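Local coordinates for putative TetR transcriptional regulator (Rhodococcus sp., PDB 2I10), which probably binds DNA and regulates transcription as a TetR-family protein, and carries a bound p-nitrophenol in this structure, at residues Gln18-Leu23 / Thr35-Ala40; Asp89-Arg94 / Ala166-Leu171; Gly149-Gly154 / Gln193-Ala198. One frame throughout, in Å; residues are numbered along the deposited sequence. Where two conformers were deposited one is given.

Contact 1 (Gln18-Leu23 / Thr35-Ala40); sequences QTAMEL and TDLTKA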
loop_
_atom_site.group_PDB
_atom_site.type_symbol
_atom_site.label_atom_id
_atom_site.label_comp_id
_atom_site.label_asym_id
_atom_site.label_seq_id
_atom_site.Cartn_x
_atom_site.Cartn_y
_atom_site.Cartn_z
ATOM N N GLN B 18 -11.527 7.990 -12.719
ATOM C CA GLN B 18 -10.936 6.680 -12.822
ATOM C C GLN B 18 -10.611 6.337 -14.237
ATOM O O GLN B 18 -9.576 5.755 -14.496
ATOM C CB GLN B 18 -11.888 5.634 -12.252
ATOM C CG GLN B 18 -11.386 4.228 -12.249
ATOM C CD GLN B 18 -12.375 3.338 -11.476
ATOM O OE1 GLN B 18 -12.112 2.188 -11.237
ATOM N NE2 GLN B 18 -13.535 3.905 -11.103
ATOM N N THR B 19 -11.517 6.672 -15.156
ATOM C CA THR B 19 -11.274 6.455 -16.571
ATOM C C THR B 19 -10.057 7.227 -17.079
ATOM O O THR B 19 -9.204 6.680 -17.791
ATOM C CB THR B 19 -12.544 6.806 -17.400
ATOM O OG1 THR B 19 -13.612 6.050 -16.857
ATOM C CG2 THR B 19 -12.363 6.408 -18.827
ATOM N N ALA B 20 -9.997 8.505 -16.704
ATOM C CA ALA B 20 -8.833 9.361 -16.981
ATOM C C ALA B 20 -7.536 8.816 -16.381
ATOM O O ALA B 20 -6.538 8.714 -17.091
ATOM C CB ALA B 20 -9.118 10.743 -16.515
HETATM N N MSE B 21 -7.553 8.417 -15.103
HETATM C CA MSE B 21 -6.419 7.701 -14.494
HETATM C C MSE B 21 -5.888 6.513 -15.302
HETATM O O MSE B 21 -4.679 6.419 -15.518
HETATM C CB MSE B 21 -6.743 7.230 -13.064
HETATM C CG MSE B 21 -5.626 6.418 -12.351
HETATM SE SE MSE B 21 -4.288 7.663 -11.696
HETATM C CE MSE B 21 -3.101 8.047 -13.263
ATOM N N GLU B 22 -6.754 5.603 -15.745
ATOM C CA GLU B 22 -6.298 4.415 -16.504
ATOM C C GLU B 22 -5.581 4.805 -17.760
ATOM O O GLU B 22 -4.597 4.175 -18.121
ATOM C CB GLU B 22 -7.459 3.459 -16.894
ATOM C CG GLU B 22 -8.500 3.315 -15.814
ATOM C CD GLU B 22 -9.614 2.313 -16.139
ATOM O OE1 GLU B 22 -10.268 2.390 -17.222
ATOM O OE2 GLU B 22 -9.843 1.459 -15.256
ATOM N N LEU B 23 -6.115 5.806 -18.458
ATOM C CA LEU B 23 -5.488 6.311 -19.654
ATOM C C LEU B 23 -4.145 6.891 -19.365
ATOM O O LEU B 23 -3.181 6.583 -20.046
ATOM C CB LEU B 23 -6.338 7.415 -20.303
ATOM C CG LEU B 23 -7.382 7.019 -21.318
ATOM C CD1 LEU B 23 -8.237 8.233 -21.653
ATOM C CD2 LEU B 23 -6.715 6.428 -22.574
ATOM N N THR B 35 -8.752 13.450 -27.790
ATOM C CA THR B 35 -9.547 12.469 -28.493
ATOM C C THR B 35 -9.619 11.145 -27.693
ATOM O O THR B 35 -10.678 10.544 -27.629
ATOM C CB THR B 35 -9.056 12.262 -29.928
ATOM O OG1 THR B 35 -9.221 13.481 -30.651
ATOM C CG2 THR B 35 -9.907 11.193 -30.646
ATOM N N ASP B 36 -8.507 10.733 -27.075
ATOM C CA ASP B 36 -8.506 9.555 -26.188
ATOM C C ASP B 36 -9.482 9.749 -25.037
ATOM O O ASP B 36 -10.197 8.829 -24.658
ATOM C CB ASP B 36 -7.111 9.333 -25.577
ATOM C CG ASP B 36 -6.055 8.909 -26.620
ATOM O OD1 ASP B 36 -6.431 8.349 -27.697
ATOM O OD2 ASP B 36 -4.846 9.113 -26.329
ATOM N N LEU B 37 -9.486 10.945 -24.456
ATOM C CA LEU B 37 -10.308 11.188 -23.262
ATOM C C LEU B 37 -11.791 11.263 -23.565
ATOM O O LEU B 37 -12.613 10.657 -22.847
ATOM C CB LEU B 37 -9.862 12.462 -22.558
ATOM C CG LEU B 37 -8.498 12.350 -21.877
ATOM C CD1 LEU B 37 -7.910 13.771 -21.682
ATOM C CD2 LEU B 37 -8.600 11.620 -20.568
ATOM N N THR B 38 -12.139 11.989 -24.617
ATOM C CA THR B 38 -13.538 12.054 -25.078
ATOM C C THR B 38 -14.057 10.694 -25.450
ATOM O O THR B 38 -15.189 10.361 -25.083
ATOM C CB THR B 38 -13.764 13.048 -26.246
ATOM O OG1 THR B 38 -12.862 12.740 -27.321
ATOM C CG2 THR B 38 -13.544 14.498 -25.724
ATOM N N LYS B 39 -13.264 9.900 -26.167
ATOM C CA LYS B 39 -13.696 8.539 -26.520
ATOM C C LYS B 39 -13.901 7.688 -25.265
ATOM O O LYS B 39 -14.899 6.996 -25.138
ATOM C CB LYS B 39 -12.705 7.841 -27.460
ATOM C CG LYS B 39 -12.833 6.299 -27.488
ATOM C CD LYS B 39 -12.198 5.703 -28.739
ATOM C CE LYS B 39 -12.317 4.173 -28.758
ATOM N NZ LYS B 39 -11.901 3.607 -30.087
ATOM N N ALA B 40 -12.940 7.757 -24.333
ATOM C CA ALA B 40 -13.011 6.965 -23.068
ATOM C C ALA B 40 -14.161 7.396 -22.151
ATOM O O ALA B 40 -14.808 6.549 -21.524
ATOM C CB ALA B 40 -11.678 7.010 -22.317
#

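Contact 2 (Asp89-Arg94 / Ala166-Leu171); sequences DFLTGR and AAVYGL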
loop_
_atom_site.group_PDB
_atom_site.type_symbol
_atom_site.label_atom_id
_atom_site.label_comp_id
_atom_site.label_asym_id
_atom_site.label_seq_id
_atom_site.Cartn_x
_atom_site.Cartn_y
_atom_site.Cartn_z
ATOM N N ASP B 89 -2.130 15.687 11.073
ATOM C CA ASP B 89 -2.898 16.407 10.070
ATOM C C ASP B 89 -2.770 15.710 8.724
ATOM O O ASP B 89 -3.751 15.399 8.077
ATOM C CB ASP B 89 -2.235 17.767 9.899
ATOM C CG ASP B 89 -3.171 18.920 9.992
ATOM O OD1 ASP B 89 -3.714 19.127 11.124
ATOM O OD2 ASP B 89 -3.297 19.663 8.956
ATOM N N PHE B 90 -1.539 15.490 8.287
ATOM C CA PHE B 90 -1.308 14.813 7.031
ATOM C C PHE B 90 -1.974 13.421 6.930
ATOM O O PHE B 90 -2.649 13.088 5.926
ATOM C CB PHE B 90 0.166 14.664 6.754
ATOM C CG PHE B 90 0.428 14.155 5.395
ATOM C CD1 PHE B 90 -0.098 14.842 4.287
ATOM C CD2 PHE B 90 1.141 12.986 5.193
ATOM C CE1 PHE B 90 0.089 14.357 2.998
ATOM C CE2 PHE B 90 1.347 12.513 3.913
ATOM C CZ PHE B 90 0.825 13.186 2.817
ATOM N N LEU B 91 -1.775 12.613 7.955
ATOM C CA LEU B 91 -2.266 11.217 7.908
ATOM C C LEU B 91 -3.771 11.130 7.937
ATOM O O LEU B 91 -4.364 10.376 7.134
ATOM C CB LEU B 91 -1.631 10.331 9.004
ATOM C CG LEU B 91 -0.147 10.046 8.931
ATOM C CD1 LEU B 91 0.261 9.113 10.138
ATOM C CD2 LEU B 91 0.317 9.476 7.568
ATOM N N THR B 92 -4.417 11.891 8.834
ATOM C CA THR B 92 -5.881 11.944 8.876
ATOM C C THR B 92 -6.533 12.588 7.609
ATOM O O THR B 92 -7.621 12.190 7.185
ATOM C CB THR B 92 -6.419 12.696 10.125
ATOM O OG1 THR B 92 -5.981 14.060 10.092
ATOM C CG2 THR B 92 -5.990 12.044 11.422
ATOM N N GLY B 93 -5.878 13.589 7.035
ATOM C CA GLY B 93 -6.291 14.190 5.767
ATOM C C GLY B 93 -6.259 13.184 4.612
ATOM O O GLY B 93 -7.163 13.166 3.778
ATOM N N ARG B 94 -5.226 12.341 4.587
ATOM C CA ARG B 94 -5.078 11.314 3.568
ATOM C C ARG B 94 -6.192 10.318 3.715
ATOM O O ARG B 94 -6.773 9.887 2.724
ATOM C CB ARG B 94 -3.725 10.595 3.632
ATOM C CG ARG B 94 -2.498 11.341 3.075
ATOM C CD ARG B 94 -2.888 12.602 2.337
ATOM N NE ARG B 94 -2.969 12.413 0.911
ATOM C CZ ARG B 94 -3.578 13.245 0.076
ATOM N NH1 ARG B 94 -4.196 14.341 0.521
ATOM N NH2 ARG B 94 -3.572 12.967 -1.212
ATOM N N ALA B 166 5.739 4.768 4.989
ATOM C CA ALA B 166 5.089 3.458 5.224
ATOM C C ALA B 166 3.679 3.618 5.793
ATOM O O ALA B 166 2.723 2.997 5.308
ATOM C CB ALA B 166 5.977 2.596 6.147
ATOM N N ALA B 167 3.508 4.513 6.760
ATOM C CA ALA B 167 2.171 4.717 7.307
ATOM C C ALA B 167 1.140 5.225 6.260
ATOM O O ALA B 167 0.013 4.722 6.188
ATOM C CB ALA B 167 2.204 5.637 8.561
ATOM N N VAL B 168 1.517 6.199 5.429
ATOM C CA VAL B 168 0.619 6.733 4.407
ATOM C C VAL B 168 0.183 5.672 3.412
ATOM O O VAL B 168 -0.970 5.571 3.057
ATOM C CB VAL B 168 1.297 7.862 3.539
ATOM C CG1 VAL B 168 0.376 8.286 2.407
ATOM C CG2 VAL B 168 1.647 9.057 4.370
ATOM N N TYR B 169 1.172 4.944 2.877
ATOM C CA TYR B 169 0.883 3.917 1.889
ATOM C C TYR B 169 0.069 2.773 2.504
ATOM O O TYR B 169 -0.810 2.248 1.864
ATOM C CB TYR B 169 2.171 3.393 1.309
ATOM C CG TYR B 169 2.951 4.452 0.583
ATOM C CD1 TYR B 169 2.358 5.211 -0.436
ATOM C CD2 TYR B 169 4.279 4.713 0.914
ATOM C CE1 TYR B 169 3.093 6.200 -1.118
ATOM C CE2 TYR B 169 5.013 5.710 0.232
ATOM C CZ TYR B 169 4.414 6.443 -0.763
ATOM O OH TYR B 169 5.151 7.401 -1.463
ATOM N N GLY B 170 0.365 2.414 3.752
ATOM C CA GLY B 170 -0.394 1.341 4.456
ATOM C C GLY B 170 -1.830 1.724 4.708
ATOM O O GLY B 170 -2.761 0.892 4.529
ATOM N N LEU B 171 -2.041 2.973 5.132
ATOM C CA LEU B 171 -3.432 3.467 5.263
ATOM C C LEU B 171 -4.147 3.490 3.915
ATOM O O LEU B 171 -5.322 3.167 3.852
ATOM C CB LEU B 171 -3.488 4.844 5.910
ATOM C CG LEU B 171 -3.109 4.896 7.387
ATOM C CD1 LEU B 171 -2.625 6.330 7.724
ATOM C CD2 LEU B 171 -4.303 4.532 8.221
#

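Contact 3 (Gly149-Gly154 / Gln193-Ala198); sequences GDLPAG and QVVPRA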
loop_
_atom_site.group_PDB
_atom_site.type_symbol
_atom_site.label_atom_id
_atom_site.label_comp_id
_atom_site.label_asym_id
_atom_site.label_seq_id
_atom_site.Cartn_x
_atom_site.Cartn_y
_atom_site.Cartn_z
ATOM N N GLY B 149 12.459 22.154 19.106
ATOM C CA GLY B 149 12.558 21.339 20.304
ATOM C C GLY B 149 11.344 20.473 20.585
ATOM O O GLY B 149 11.276 19.881 21.645
ATOM N N ASP B 150 10.377 20.395 19.666
ATOM C CA ASP B 150 9.227 19.497 19.873
ATOM C C ASP B 150 9.543 18.067 19.435
ATOM O O ASP B 150 8.832 17.151 19.767
ATOM C CB ASP B 150 7.954 19.989 19.177
ATOM C CG ASP B 150 8.152 20.237 17.692
ATOM O OD1 ASP B 150 8.591 21.347 17.329
ATOM O OD2 ASP B 150 7.842 19.338 16.887
ATOM N N LEU B 151 10.607 17.902 18.661
ATOM C CA LEU B 151 11.177 16.579 18.390
ATOM C C LEU B 151 12.386 16.404 19.293
ATOM O O LEU B 151 13.279 17.245 19.297
ATOM C CB LEU B 151 11.563 16.438 16.919
ATOM C CG LEU B 151 11.368 15.111 16.199
ATOM C CD1 LEU B 151 9.966 14.474 16.426
ATOM C CD2 LEU B 151 11.620 15.352 14.716
ATOM N N PRO B 152 12.391 15.335 20.108
ATOM C CA PRO B 152 13.501 15.096 21.049
ATOM C C PRO B 152 14.825 14.981 20.321
ATOM O O PRO B 152 14.872 14.382 19.243
ATOM C CB PRO B 152 13.146 13.759 21.713
ATOM C CG PRO B 152 11.977 13.226 20.986
ATOM C CD PRO B 152 11.337 14.309 20.192
ATOM N N ALA B 153 15.889 15.531 20.918
ATOM C CA ALA B 153 17.204 15.512 20.279
ATOM C C ALA B 153 17.654 14.060 20.132
ATOM O O ALA B 153 17.375 13.254 20.986
ATOM C CB ALA B 153 18.208 16.307 21.095
ATOM N N GLY B 154 18.334 13.721 19.039
ATOM C CA GLY B 154 18.771 12.330 18.852
ATOM C C GLY B 154 17.696 11.489 18.152
ATOM O O GLY B 154 17.883 10.294 17.946
ATOM N N GLN B 193 1.171 8.887 16.563
ATOM C CA GLN B 193 1.764 8.801 17.903
ATOM C C GLN B 193 3.251 8.524 17.871
ATOM O O GLN B 193 3.960 8.883 18.797
ATOM C CB GLN B 193 1.086 7.695 18.734
ATOM C CG GLN B 193 -0.103 8.132 19.565
ATOM C CD GLN B 193 -0.853 6.932 20.200
ATOM O OE1 GLN B 193 -0.356 5.782 20.207
ATOM N NE2 GLN B 193 -2.043 7.205 20.753
ATOM N N VAL B 194 3.708 7.851 16.824
ATOM C CA VAL B 194 5.125 7.561 16.637
ATOM C C VAL B 194 5.985 8.810 16.444
ATOM O O VAL B 194 7.166 8.792 16.753
ATOM C CB VAL B 194 5.336 6.561 15.486
ATOM C CG1 VAL B 194 6.833 6.316 15.245
ATOM C CG2 VAL B 194 4.602 5.225 15.832
ATOM N N VAL B 195 5.399 9.884 15.927
ATOM C CA VAL B 195 6.106 11.175 15.898
ATOM C C VAL B 195 5.954 11.846 17.268
ATOM O O VAL B 195 4.879 12.307 17.623
ATOM C CB VAL B 195 5.616 12.034 14.766
ATOM C CG1 VAL B 195 6.418 13.369 14.695
ATOM C CG2 VAL B 195 5.781 11.259 13.441
ATOM N N PRO B 196 7.032 11.853 18.073
ATOM C CA PRO B 196 6.883 12.350 19.447
ATOM C C PRO B 196 6.665 13.850 19.551
ATOM O O PRO B 196 7.075 14.590 18.664
ATOM C CB PRO B 196 8.225 11.999 20.099
ATOM C CG PRO B 196 8.929 11.091 19.107
ATOM C CD PRO B 196 8.412 11.421 17.784
ATOM N N ARG B 197 5.989 14.277 20.617
ATOM C CA ARG B 197 5.922 15.692 20.961
ATOM C C ARG B 197 6.526 15.902 22.337
ATOM O O ARG B 197 5.875 15.643 23.359
ATOM C CB ARG B 197 4.490 16.237 20.919
ATOM C CG ARG B 197 4.454 17.770 20.871
ATOM C CD ARG B 197 3.128 18.360 21.317
ATOM N NE ARG B 197 3.215 19.816 21.422
ATOM C CZ ARG B 197 3.320 20.501 22.561
ATOM N NH1 ARG B 197 3.330 19.880 23.741
ATOM N NH2 ARG B 197 3.402 21.825 22.522
ATOM N N ALA B 198 7.784 16.351 22.363
ATOM C CA ALA B 198 8.486 16.643 23.632
ATOM C C ALA B 198 7.912 17.891 24.300
ATOM O O ALA B 198 7.472 18.819 23.605
ATOM C CB ALA B 198 9.996 16.800 23.404
HETATM O O HOH W 1 6.408 16.984 17.460
#

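Contact 1 (Gln18-Leu23 / Thr35-Ala40)
Leu23 and Thr19 meet helix 34-41 without any aromatic ring; the flat groups that they touch are two peptide carbonyls, each approached by one methyl. CG2 of Thr19 lies 3.6 Å from Ala40 O, and CD1 of Leu23 lies 3.6 Å from Asp36 O. The carboxylate of Asp36 is not what meets Leu23; its CB is, approached by Leu23 CD2.

Leu23 does most of the work. Its CD1 touches both the CD2 methyl of Leu37, 3.6 Å away, and the CB of Ala40, 3.7 Å away. A branched leucine suits this place because its two methyls can reach different residues of the opposing helix. The side chains of Leu23 and Leu37 cross obliquely, and Leu37 CD2 continues to the CB of Ala20 at 4.2 Å. Alanine, with only a CB, fits where its CA comes within 6.7 Å of Leu37 CA, and Ala40 does the same opposite Thr19. Ala20 itself also rests on Thr62 of helix 55-66.

One turn before Leu23, Thr19 is used for its methyl. With CG2 anti to the backbone N, the methyl is turned toward helix 34-41, where it meets Ala40 CB at 3.6 Å, while OG1 (chi1 -54°) is kept beside its own backbone and hydrogen-bonds to Val15 O. The hydroxyl is thereby satisfied, and the apolar branch is left for the contact. No hydrogen bond joins the two segments.

Their axes approach to 10.0 Å and run at 137°, closer to antiparallel than to parallel. This is the packing of the first helix of a TetR-type DNA-binding domain, 15-27, against helix 34-41, the opening helix of the predicted helix-turn-helix motif.

Contact 2 (Asp89-Arg94 / Ala166-Leu171)
Phe90 and Leu91 are brought to Val168 by different first torsions. In Phe90, CG lies anti to the backbone N (chi1 -172°), which swings the ring across toward the partner helix, whereas in Leu91 CG lies anti to the carbonyl carbon (chi1 -66°), sending its CD2 methyl to the same place from the neighbouring position. Both converge on one methyl, CG2 of Val168, which is 3.5 Å from Phe90 CE2 and 3.5 Å from Leu91 CD2. Val168 has two deposited conformers, and both distances hold for one of them. The Phe90 and Val168 side chains cross at about a right angle.

One face of the Phe90 ring is taken by Arg94 of the same helix, whose CG sits 3.8 Å above the ring plane, displaced toward the rim. Arginine fits a buried place here because its aliphatic part packs on the ring and touches Val168 CG1, while NH2 finds an acceptor in Met67 O.

The helices involved, 83-98 and 157-177, belong to the all-helical C-terminal domain of a TetR-family protein. Though distant in sequence, the segments 89-94 and 166-171 run nearly parallel, at 15°, their axes approaching to 10.1 Å. Helix 157-177 also reaches the second subunit, where Ala166 packs on Leu171 of that chain.

Leu91 extends further, its CD1 facing the small CB of Ala167 at 4.3 Å and its CD2 facing Leu171 CD1 one turn on. Both leucines also touch Ala188 of helix 181-192, which covers this flank with Ala191 against Leu91 and Leu184 against Leu171.

Contact 3 (Gly149-Gly154 / Gln193-Ala198)
Leu151 and Pro152 form the close-packed part of this contact, against Pro196. Leu151 CD1 reaches Pro196 CD at 3.7 Å and goes on to Val195 CG1, backed by Phe142 and Leu146 of helix 121-148. The side chains of Pro152 and Pro196 cross at about a right angle, with Pro152 CD 3.9 Å from Pro196 CB. An alanine in place of Pro152 would strip away this ring and is likely to open a gap beside Pro196 and leave the loop freer to turn.

The outer side, with exposed Gly149 and Arg197, is looser. Gly149 leaves helix 121-148 with positive phi (99°), where a side chain would run into the preceding carbonyl O. Exposed Ala198, by contrast, is tied back to buried Asp150 by a nearly straight hydrogen bond (164°), Ala198 N to Asp150 O, 2.9 Å. A water 2.8 Å from both Asp150 OD2 and Pro196 O is placed to donate to both, although other acceptors nearby may compete for its protons.

The proline rings give apolar surface and no donor, so the polar links use Ala198 N, Asp150 and Pro196 O. Asp150 OD2 also accepts from Ala83 N at the start of helix 83-98, a setting that would probably favour its negative charge.

Overall arrangement
The three contacts lie nearly in line. Contact 1, in the DNA-binding domain, has its centre about 28 Å from that of contact 2 and about 45 Å from that of contact 3, which lies on the opposite side of the chain's centre. Contacts 2 and 3 are closer, with centres about 18 Å and nearest atoms about 6 Å apart, and their segments alternate along the chain. The p-nitrophenol pocket, formed by Arg131, Glu132, Arg135 and Arg162, is linked to contact 2: the ligand lies about 13 Å from the Val168 side chain, Tyr169 touches the pocket residue Arg131, and helix 157-177 carries both Arg162 and Val168.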